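PDB 4GUZ: probable arylamine n-acetyl transferase, which probably transfers the acetyl group of acetyl-coenzyme A to the amino nitrogen of arylamines. Local coordinates for residues A[65-69]-A[70-74]; A[173-176]-A[177-181]; A[223-227]-A[228-232]; A[250-254]-A[255-259]. All coordinates share one frame; numbering follows the deposited sequence.

Interaction 1: residues A[65-69]-A[70-74]; sequences AVQAK and LLRSP
Val66 and Leu70 lie alongside each other, one turn apart on helix 63-72, and form the tightly packed side of this contact. Val66 CG1 meets Leu70 CD1 at 3.9 Å, and both residues press on Leu85 of helix 79-92, so branched aliphatic chains suit a face turned to the interior. CG1 of Val66 is swung trans to its own nitrogen (chi1 169°), which carries that methyl along the helix to Leu70. Beneath them the backbone is regular: Leu70 N donates to Val66 O at 2.8 Å in a nearly straight bond. Leu71 continues the packing, with CD1 4.0 Å from Gln67 CB and with Tyr18 and Phe21 of helix 15-21 against it. Gln67 is buried too, and its amide is satisfied by the backbone of Glu12 and Gln14.

The other side is looser. Arg72 is exposed; its chain bends back so that NH2 comes 3.7 Å from Ala68 CB, while one face of the guanidinium covers Gln67 C. The small Ala68 lets this flat group lie close to the helix, and NH1 forms a salt bridge to Glu17. Lys69 instead stretches fully out to Asp52 and Glu81.

Further along, the helical bonds weaken, Arg72 N reaching Ala68 O at 3.1 Å with a bent angle. Ser73 OG makes the stronger link there, giving its proton to Lys69 O at 2.7 Å in the carbonyl plane, on a lone pair. A serine hydroxyl thus satisfies a carbonyl that the backbone N-H of the same residue reaches only weakly.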
loop_
_atom_site.group_PDB
_atom_site.type_symbol
_atom_site.label_atom_id
_atom_site.label_comp_id
_atom_site.label_asym_id
_atom_site.label_seq_id
_atom_site.Cartn_x
_atom_site.Cartn_y
_atom_site.Cartn_z
ATOM N N ALA A 65 9.093 2.063 -15.205
ATOM C CA ALA A 65 8.930 0.633 -14.938
ATOM C C ALA A 65 7.643 0.354 -14.124
ATOM O O ALA A 65 6.915 -0.582 -14.442
ATOM C CB ALA A 65 10.141 0.079 -14.204
ATOM N N VAL A 66 7.377 1.165 -13.091
ATOM C CA VAL A 66 6.203 1.028 -12.213
ATOM C C VAL A 66 4.888 1.228 -12.978
ATOM O O VAL A 66 4.018 0.360 -12.878
ATOM C CB VAL A 66 6.313 1.983 -10.988
ATOM C CG1 VAL A 66 4.998 2.069 -10.200
ATOM C CG2 VAL A 66 7.452 1.540 -10.077
ATOM N N GLN A 67 4.729 2.337 -13.748
ATOM C CA GLN A 67 3.460 2.571 -14.458
ATOM C C GLN A 67 3.223 1.534 -15.566
ATOM O O GLN A 67 2.073 1.171 -15.810
ATOM C CB GLN A 67 3.334 4.009 -14.999
ATOM C CG GLN A 67 4.258 4.382 -16.159
ATOM C CD GLN A 67 4.183 5.850 -16.469
ATOM O OE1 GLN A 67 3.275 6.566 -16.028
ATOM N NE2 GLN A 67 5.158 6.337 -17.215
ATOM N N ALA A 68 4.294 1.026 -16.197
ATOM C CA ALA A 68 4.165 -0.022 -17.221
ATOM C C ALA A 68 3.679 -1.335 -16.575
ATOM O O ALA A 68 2.754 -1.958 -17.083
ATOM C CB ALA A 68 5.497 -0.236 -17.937
ATOM N N LYS A 69 4.258 -1.725 -15.426
ATOM C CA LYS A 69 3.834 -2.928 -14.711
ATOM C C LYS A 69 2.406 -2.767 -14.128
ATOM O O LYS A 69 1.543 -3.598 -14.406
ATOM C CB LYS A 69 4.843 -3.252 -13.599
ATOM C CG LYS A 69 4.535 -4.511 -12.787
ATOM C CD LYS A 69 5.334 -4.464 -11.510
ATOM C CE LYS A 69 5.140 -5.667 -10.649
ATOM N NZ LYS A 69 5.898 -5.526 -9.385
ATOM N N LEU A 70 2.154 -1.690 -13.363
ATOM C CA LEU A 70 0.872 -1.484 -12.662
ATOM C C LEU A 70 -0.320 -1.085 -13.535
ATOM O O LEU A 70 -1.455 -1.388 -13.162
ATOM C CB LEU A 70 1.018 -0.455 -11.511
ATOM C CG LEU A 70 2.009 -0.839 -10.409
ATOM C CD1 LEU A 70 1.844 0.018 -9.167
ATOM C CD2 LEU A 70 1.861 -2.257 -10.013
ATOM N N LEU A 71 -0.095 -0.405 -14.665
ATOM C CA LEU A 71 -1.218 0.056 -15.476
ATOM C C LEU A 71 -1.354 -0.690 -16.825
ATOM O O LEU A 71 -2.400 -0.572 -17.468
ATOM C CB LEU A 71 -1.090 1.573 -15.777
ATOM C CG LEU A 71 -0.799 2.584 -14.658
ATOM C CD1 LEU A 71 -0.623 3.987 -15.240
ATOM C CD2 LEU A 71 -1.925 2.634 -13.633
ATOM N N ARG A 72 -0.298 -1.393 -17.277
ATOM C CA ARG A 72 -0.305 -2.012 -18.608
ATOM C C ARG A 72 -0.055 -3.539 -18.620
ATOM O O ARG A 72 0.064 -4.134 -19.691
ATOM C CB ARG A 72 0.707 -1.291 -19.513
ATOM C CG ARG A 72 0.387 0.197 -19.621
ATOM C CD ARG A 72 1.132 0.908 -20.731
ATOM N NE ARG A 72 2.504 1.236 -20.360
ATOM C CZ ARG A 72 2.941 2.460 -20.087
ATOM N NH1 ARG A 72 2.107 3.490 -20.106
ATOM N NH2 ARG A 72 4.215 2.663 -19.792
ATOM N N SER A 73 -0.047 -4.175 -17.450
ATOM C CA SER A 73 0.086 -5.617 -17.341
ATOM C C SER A 73 -0.796 -6.118 -16.181
ATOM O O SER A 73 -1.092 -5.325 -15.273
ATOM C CB SER A 73 1.547 -6.028 -17.169
ATOM O OG SER A 73 2.030 -5.802 -15.856
ATOM N N PRO A 74 -1.238 -7.408 -16.188
ATOM C CA PRO A 74 -2.077 -7.905 -15.072
ATOM C C PRO A 74 -1.222 -8.151 -13.816
ATOM O O PRO A 74 -1.014 -9.290 -13.392
ATOM C CB PRO A 74 -2.673 -9.199 -15.643
ATOM C CG PRO A 74 -1.657 -9.681 -16.625
ATOM C CD PRO A 74 -1.020 -8.459 -17.212
#

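Interaction 2: residues A[173-176]-A[177-181]; sequences LSEA and AGDGS
The flat carboxylates of Glu175 and Asp179 come near each other without stacking: Glu175 OE2 stands 4.4 Å from Asp179 OD1, and a water joins them. That water donates to both, at 2.8 Å from Glu175 OE2 and 2.7 Å from Asp179 OD1, so it probably eases the closeness of two negative charges. Each acid also has a cationic partner, Arg188 for OE1 of Glu175 and Arg247 for OD1 of Asp179; the latter oxygen therefore receives both the water and the arginine.

Between the two acids the chain leaves strand 170-176 and coils into the connection of a beta hairpin, whose other arm is strand 185-196. Gly178, Asp179 and Gly180 all have positive phi, giving a left-handed coil that ends in a type I' turn from Gly178 to Ser181. Glycine suits the first and last of these positions because it adopts such angles readily, and aspartate tolerates them better than most residues with a side chain. Gly178 O is gripped twice, by Ser181 N at 3.0 Å and by Ser181 OG at 2.8 Å; with chi1 at 71° the hydroxyl folds back over its own backbone to reach a lone pair in the carbonyl plane. The coil closes on the strand only lightly: Gly180 N gives a weak bond to Ala176 O at 3.4 Å, and the short Ala176 CB rests 3.7 Å from Gly180 CA.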
loop_
_atom_site.group_PDB
_atom_site.type_symbol
_atom_site.label_atom_id
_atom_site.label_comp_id
_atom_site.label_asym_id
_atom_site.label_seq_id
_atom_site.Cartn_x
_atom_site.Cartn_y
_atom_site.Cartn_z
ATOM N N LEU A 173 -1.749 4.121 13.790
ATOM C CA LEU A 173 -2.975 3.847 13.060
ATOM C C LEU A 173 -3.364 2.426 13.419
ATOM O O LEU A 173 -2.536 1.524 13.250
ATOM C CB LEU A 173 -2.848 4.028 11.543
ATOM C CG LEU A 173 -4.136 3.781 10.767
ATOM C CD1 LEU A 173 -5.075 5.002 10.862
ATOM C CD2 LEU A 173 -3.849 3.462 9.299
ATOM N N SER A 174 -4.584 2.228 13.959
ATOM C CA SER A 174 -5.068 0.894 14.363
ATOM C C SER A 174 -6.284 0.492 13.548
ATOM O O SER A 174 -7.023 1.356 13.057
ATOM C CB SER A 174 -5.439 0.856 15.849
ATOM O OG SER A 174 -4.354 1.188 16.706
ATOM N N GLU A 175 -6.527 -0.816 13.441
ATOM C CA GLU A 175 -7.733 -1.287 12.736
ATOM C C GLU A 175 -8.634 -1.883 13.783
ATOM O O GLU A 175 -8.135 -2.370 14.800
ATOM C CB GLU A 175 -7.411 -2.283 11.601
ATOM C CG GLU A 175 -6.670 -3.539 12.059
ATOM C CD GLU A 175 -6.364 -4.559 10.978
ATOM O OE1 GLU A 175 -5.609 -4.221 10.038
ATOM O OE2 GLU A 175 -6.830 -5.717 11.100
ATOM N N ALA A 176 -9.964 -1.814 13.578
ATOM C CA ALA A 176 -10.887 -2.419 14.532
ATOM C C ALA A 176 -10.581 -3.922 14.673
ATOM O O ALA A 176 -10.307 -4.606 13.683
ATOM C CB ALA A 176 -12.324 -2.186 14.107
ATOM N N ALA A 177 -10.522 -4.388 15.927
ATOM C CA ALA A 177 -10.197 -5.769 16.314
ATOM C C ALA A 177 -11.156 -6.777 15.672
ATOM O O ALA A 177 -12.340 -6.480 15.493
ATOM C CB ALA A 177 -10.259 -5.895 17.833
ATOM N N GLY A 178 -10.630 -7.957 15.350
ATOM C CA GLY A 178 -11.390 -9.050 14.758
ATOM C C GLY A 178 -12.059 -8.669 13.461
ATOM O O GLY A 178 -13.214 -9.036 13.240
ATOM N N ASP A 179 -11.329 -7.922 12.595
ATOM C CA ASP A 179 -11.811 -7.451 11.296
ATOM C C ASP A 179 -13.118 -6.634 11.451
ATOM O O ASP A 179 -13.977 -6.684 10.582
ATOM C CB ASP A 179 -12.012 -8.628 10.311
ATOM C CG ASP A 179 -10.764 -9.461 10.107
ATOM O OD1 ASP A 179 -9.690 -8.870 9.878
ATOM O OD2 ASP A 179 -10.874 -10.700 10.125
ATOM N N GLY A 180 -13.230 -5.916 12.562
ATOM C CA GLY A 180 -14.376 -5.076 12.900
ATOM C C GLY A 180 -15.502 -5.762 13.654
ATOM O O GLY A 180 -16.549 -5.145 13.864
ATOM N N SER A 181 -15.330 -7.038 14.040
ATOM C CA SER A 181 -16.391 -7.767 14.731
ATOM C C SER A 181 -16.296 -7.615 16.250
ATOM O O SER A 181 -17.213 -8.003 16.973
ATOM C CB SER A 181 -16.352 -9.244 14.351
ATOM O OG SER A 181 -15.231 -9.913 14.906
HETATM O O HOH W 1 -9.082 -6.230 9.504
#

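Interaction 3: residues A[223-227]-A[228-232]; sequences QQISP and DHAYI
Strands 221-226 and 229-234 run antiparallel here, their short axes 4.7 Å apart, joined by a type I turn from Ser226 to His229 and held by the pair Gln224 and Tyr231, where Gln224 N reaches Tyr231 O at 2.9 Å and Tyr231 N returns to Gln224 O at 3.0 Å. On the face of Gln224 and Tyr231 the two side chains run alongside each other. The end of the glutamine amide stands at the edge of the tyrosine ring, near its plane, but the amide is itself turned 84° to it, so this is neither a stack nor a pairing over the ring face.

The other face is more apolar. Ile225 CG1 comes 4.3 Å from Ala230 CB, and Ile232 CD1 flanks the Gln223 amide at 4.0 Å from OE1. Small Ala230 suits this buried spot because Trp155 covers both it and Ile225. At the turn, Pro227 supplies the fixed phi of its first inner corner, and Asp228 OD1 accepts hydrogen bonds from Ser154 and Gln242. Beside the turn, Ser226 N donates to His229 O at 2.8 Å.

The hairpin lies inside a five-stranded antiparallel sheet, with strand 48-49 bonded to Gln223 and strand 237-242 to Ala230 and Ile232, while helix 32-45 touches Ile225 and Pro227, and strand 155-162 brings in Trp155.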
loop_
_atom_site.group_PDB
_atom_site.type_symbol
_atom_site.label_atom_id
_atom_site.label_comp_id
_atom_site.label_asym_id
_atom_site.label_seq_id
_atom_site.Cartn_x
_atom_site.Cartn_y
_atom_site.Cartn_z
ATOM N N GLN A 223 -2.947 -8.750 -1.860
ATOM C CA GLN A 223 -4.068 -8.166 -1.119
ATOM C C GLN A 223 -5.019 -7.413 -2.017
ATOM O O GLN A 223 -4.615 -6.913 -3.063
ATOM C CB GLN A 223 -3.538 -7.218 -0.023
ATOM C CG GLN A 223 -2.525 -7.844 0.969
ATOM C CD GLN A 223 -2.181 -6.857 2.042
ATOM O OE1 GLN A 223 -3.024 -6.500 2.856
ATOM N NE2 GLN A 223 -0.943 -6.343 2.041
ATOM N N GLN A 224 -6.294 -7.324 -1.592
ATOM C CA GLN A 224 -7.321 -6.565 -2.305
ATOM C C GLN A 224 -8.351 -6.105 -1.296
ATOM O O GLN A 224 -8.746 -6.890 -0.444
ATOM C CB GLN A 224 -7.969 -7.413 -3.440
ATOM C CG GLN A 224 -9.096 -6.687 -4.215
ATOM C CD GLN A 224 -9.847 -7.677 -5.077
ATOM O OE1 GLN A 224 -9.410 -8.058 -6.181
ATOM N NE2 GLN A 224 -10.954 -8.182 -4.555
ATOM N N ILE A 225 -8.775 -4.827 -1.367
ATOM C CA ILE A 225 -9.791 -4.317 -0.444
ATOM C C ILE A 225 -10.907 -3.645 -1.259
ATOM O O ILE A 225 -10.678 -3.127 -2.358
ATOM C CB ILE A 225 -9.184 -3.401 0.670
ATOM C CG1 ILE A 225 -10.179 -3.153 1.839
ATOM C CG2 ILE A 225 -8.581 -2.113 0.092
ATOM C CD1 ILE A 225 -9.600 -2.573 3.186
ATOM N N SER A 226 -12.126 -3.751 -0.731
ATOM C CA SER A 226 -13.352 -3.194 -1.272
ATOM C C SER A 226 -14.066 -2.464 -0.135
ATOM O O SER A 226 -13.714 -2.694 1.028
ATOM C CB SER A 226 -14.232 -4.327 -1.820
ATOM O OG SER A 226 -13.596 -5.055 -2.860
ATOM N N PRO A 227 -15.150 -1.683 -0.386
ATOM C CA PRO A 227 -15.859 -1.047 0.741
ATOM C C PRO A 227 -16.432 -2.046 1.772
ATOM O O PRO A 227 -16.501 -1.713 2.961
ATOM C CB PRO A 227 -16.983 -0.272 0.043
ATOM C CG PRO A 227 -16.446 0.016 -1.326
ATOM C CD PRO A 227 -15.735 -1.272 -1.682
ATOM N N ASP A 228 -16.823 -3.257 1.343
ATOM C CA ASP A 228 -17.440 -4.201 2.271
ATOM C C ASP A 228 -16.838 -5.614 2.159
ATOM O O ASP A 228 -17.495 -6.611 2.500
ATOM C CB ASP A 228 -18.977 -4.222 2.043
ATOM C CG ASP A 228 -19.796 -4.906 3.133
ATOM O OD1 ASP A 228 -19.506 -4.681 4.324
ATOM O OD2 ASP A 228 -20.716 -5.687 2.784
ATOM N N HIS A 229 -15.541 -5.688 1.785
ATOM C CA HIS A 229 -14.873 -6.978 1.634
ATOM C C HIS A 229 -13.388 -6.829 1.429
ATOM O O HIS A 229 -12.942 -5.789 0.965
ATOM C CB HIS A 229 -15.449 -7.725 0.414
ATOM C CG HIS A 229 -15.477 -9.209 0.582
ATOM N ND1 HIS A 229 -16.388 -9.823 1.426
ATOM C CD2 HIS A 229 -14.704 -10.157 0.004
ATOM C CE1 HIS A 229 -16.138 -11.120 1.340
ATOM N NE2 HIS A 229 -15.132 -11.367 0.496
ATOM N N ALA A 230 -12.632 -7.912 1.699
ATOM C CA ALA A 230 -11.194 -7.980 1.434
ATOM C C ALA A 230 -10.744 -9.410 1.231
ATOM O O ALA A 230 -11.384 -10.342 1.715
ATOM C CB ALA A 230 -10.404 -7.357 2.576
ATOM N N TYR A 231 -9.654 -9.578 0.485
ATOM C CA TYR A 231 -8.951 -10.842 0.276
ATOM C C TYR A 231 -7.485 -10.644 0.504
ATOM O O TYR A 231 -6.912 -9.638 0.061
ATOM C CB TYR A 231 -9.102 -11.394 -1.150
ATOM C CG TYR A 231 -10.483 -11.835 -1.543
ATOM C CD1 TYR A 231 -10.934 -13.119 -1.249
ATOM C CD2 TYR A 231 -11.301 -11.014 -2.310
ATOM C CE1 TYR A 231 -12.197 -13.551 -1.654
ATOM C CE2 TYR A 231 -12.562 -11.435 -2.722
ATOM C CZ TYR A 231 -13.007 -12.703 -2.394
ATOM O OH TYR A 231 -14.254 -13.101 -2.820
ATOM N N ILE A 232 -6.872 -11.625 1.127
ATOM C CA ILE A 232 -5.441 -11.670 1.368
ATOM C C ILE A 232 -4.973 -13.083 1.081
ATOM O O ILE A 232 -5.458 -14.011 1.723
ATOM C CB ILE A 232 -5.004 -11.248 2.809
ATOM C CG1 ILE A 232 -5.393 -9.792 3.183
ATOM C CG2 ILE A 232 -3.481 -11.469 2.985
ATOM C CD1 ILE A 232 -5.117 -9.369 4.729
#

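Interaction 4: residues A[250-254]-A[255-259]; sequences RQLTP and AEVLA
Glu256 OE1 is held by two donors of one residue, Thr253: the backbone N at 2.8 Å in an almost straight bond, and more weakly OG1 at 3.2 Å. The backbone N meets the oxygen on the anti side of the carboxylate. Thr253 OG1 in turn accepts from Glu256 N at 3.2 Å, and the reciprocal bonds make a capping box at the start of helix 254-263. Threonine suits the N-cap because chi1 of 64° sets OG1 between its own nitrogen and carbonyl carbon, facing the first turn; glutamate suits the third helical position because its chain, extended beyond CG, runs back along the helix start to the cap, where its negative charge would probably also be favoured by the helix dipole. Pro254, which has no N-H to leave unbonded, fits the first turn well. Val257 N completes the start by donating to Thr253 O at 3.0 Å.

The second carboxylate oxygen, Glu256 OE2, makes a long salt bridge to Arg250 NH2 at 4.0 Å, lying at the edge of the guanidinium. Leu252 CD2 lies over one face of that group, offset toward its rim. Leu252 also turns its CB toward the helix, 3.8 Å from Val257 CG2, giving the polar box an apolar floor.

That floor continues to Leu233 of strand 229-234, which touches both Leu252 and Val257. Helix 271-282 also packs here, with its leucines against Pro254, Val257 and Leu258, while Arg250 still pairs with strand 237-242.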
loop_
_atom_site.group_PDB
_atom_site.type_symbol
_atom_site.label_atom_id
_atom_site.label_comp_id
_atom_site.label_asym_id
_atom_site.label_seq_id
_atom_site.Cartn_x
_atom_site.Cartn_y
_atom_site.Cartn_z
ATOM N N ARG A 250 -8.641 -20.815 3.658
ATOM C CA ARG A 250 -8.539 -22.089 2.956
ATOM C C ARG A 250 -7.172 -22.207 2.266
ATOM O O ARG A 250 -6.665 -21.211 1.724
ATOM C CB ARG A 250 -9.696 -22.306 1.966
ATOM C CG ARG A 250 -9.807 -21.292 0.834
ATOM C CD ARG A 250 -10.956 -21.616 -0.113
ATOM N NE ARG A 250 -10.616 -22.714 -1.021
ATOM C CZ ARG A 250 -10.476 -22.591 -2.336
ATOM N NH1 ARG A 250 -10.649 -21.411 -2.922
ATOM N NH2 ARG A 250 -10.156 -23.644 -3.077
ATOM N N GLN A 251 -6.561 -23.416 2.334
ATOM C CA GLN A 251 -5.285 -23.685 1.693
ATOM C C GLN A 251 -5.504 -23.996 0.214
ATOM O O GLN A 251 -6.397 -24.774 -0.134
ATOM C CB GLN A 251 -4.534 -24.842 2.389
ATOM C CG GLN A 251 -3.151 -25.143 1.777
ATOM C CD GLN A 251 -1.983 -24.421 2.424
ATOM O OE1 GLN A 251 -2.056 -23.254 2.865
ATOM N NE2 GLN A 251 -0.846 -25.097 2.446
ATOM N N LEU A 252 -4.663 -23.422 -0.639
ATOM C CA LEU A 252 -4.710 -23.635 -2.077
ATOM C C LEU A 252 -3.534 -24.476 -2.505
ATOM O O LEU A 252 -2.451 -24.364 -1.920
ATOM C CB LEU A 252 -4.680 -22.285 -2.828
ATOM C CG LEU A 252 -5.793 -21.255 -2.526
ATOM C CD1 LEU A 252 -5.507 -19.955 -3.213
ATOM C CD2 LEU A 252 -7.143 -21.736 -3.014
ATOM N N THR A 253 -3.744 -25.321 -3.525
ATOM C CA THR A 253 -2.678 -26.097 -4.150
ATOM C C THR A 253 -1.857 -25.120 -5.014
ATOM O O THR A 253 -2.412 -24.080 -5.388
ATOM C CB THR A 253 -3.256 -27.229 -5.035
ATOM O OG1 THR A 253 -3.985 -26.639 -6.108
ATOM C CG2 THR A 253 -4.111 -28.239 -4.267
ATOM N N PRO A 254 -0.619 -25.447 -5.458
ATOM C CA PRO A 254 0.114 -24.513 -6.332
ATOM C C PRO A 254 -0.694 -24.078 -7.576
ATOM O O PRO A 254 -0.682 -22.892 -7.918
ATOM C CB PRO A 254 1.366 -25.313 -6.699
ATOM C CG PRO A 254 1.597 -26.175 -5.508
ATOM C CD PRO A 254 0.219 -26.620 -5.127
ATOM N N ALA A 255 -1.452 -25.003 -8.202
ATOM C CA ALA A 255 -2.295 -24.682 -9.356
ATOM C C ALA A 255 -3.465 -23.755 -8.977
ATOM O O ALA A 255 -3.781 -22.838 -9.744
ATOM C CB ALA A 255 -2.827 -25.957 -9.988
ATOM N N GLU A 256 -4.104 -23.979 -7.800
ATOM C CA GLU A 256 -5.224 -23.137 -7.357
ATOM C C GLU A 256 -4.754 -21.700 -7.095
ATOM O O GLU A 256 -5.511 -20.768 -7.356
ATOM C CB GLU A 256 -5.898 -23.712 -6.113
ATOM C CG GLU A 256 -6.826 -24.881 -6.409
ATOM C CD GLU A 256 -7.213 -25.724 -5.207
ATOM O OE1 GLU A 256 -6.447 -25.750 -4.217
ATOM O OE2 GLU A 256 -8.266 -26.395 -5.272
ATOM N N VAL A 257 -3.495 -21.525 -6.627
ATOM C CA VAL A 257 -2.898 -20.196 -6.392
ATOM C C VAL A 257 -2.876 -19.419 -7.709
ATOM O O VAL A 257 -3.369 -18.288 -7.740
ATOM C CB VAL A 257 -1.485 -20.272 -5.754
ATOM C CG1 VAL A 257 -0.804 -18.888 -5.740
ATOM C CG2 VAL A 257 -1.565 -20.837 -4.342
ATOM N N LEU A 258 -2.340 -20.024 -8.799
ATOM C CA LEU A 258 -2.326 -19.341 -10.103
ATOM C C LEU A 258 -3.741 -19.008 -10.566
ATOM O O LEU A 258 -3.964 -17.931 -11.119
ATOM C CB LEU A 258 -1.624 -20.171 -11.193
ATOM C CG LEU A 258 -0.168 -20.599 -10.987
ATOM C CD1 LEU A 258 0.306 -21.368 -12.212
ATOM C CD2 LEU A 258 0.751 -19.396 -10.810
ATOM N N ALA A 259 -4.700 -19.940 -10.356
ATOM C CA ALA A 259 -6.106 -19.705 -10.721
ATOM C C ALA A 259 -6.698 -18.547 -9.916
ATOM O O ALA A 259 -7.321 -17.659 -10.495
ATOM C CB ALA A 259 -6.932 -20.965 -10.503
#

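How the interactions relate
From the N terminus the four contacts follow one another in series, none nesting or crossing. Interaction 1 lies in the C-terminal part of helix 63-72 and the residues that follow. Interaction 2 coils the chain beyond strand 170-176 of the eight-stranded sheet; it lies on the opposite side of the chain's centre from interaction 1, the two centres about 32 Å apart. Interaction 3 is a complete hairpin turn in the five-stranded sheet, and interaction 4 passes from that sheet's outermost strand 246-251 into helix 254-263. Interaction 3 comes within about 7 Å of both 2 and 4 by nearest atoms without touching either, and through Trp155 of strand 155-162 the hairpin touches the eight-stranded sheet.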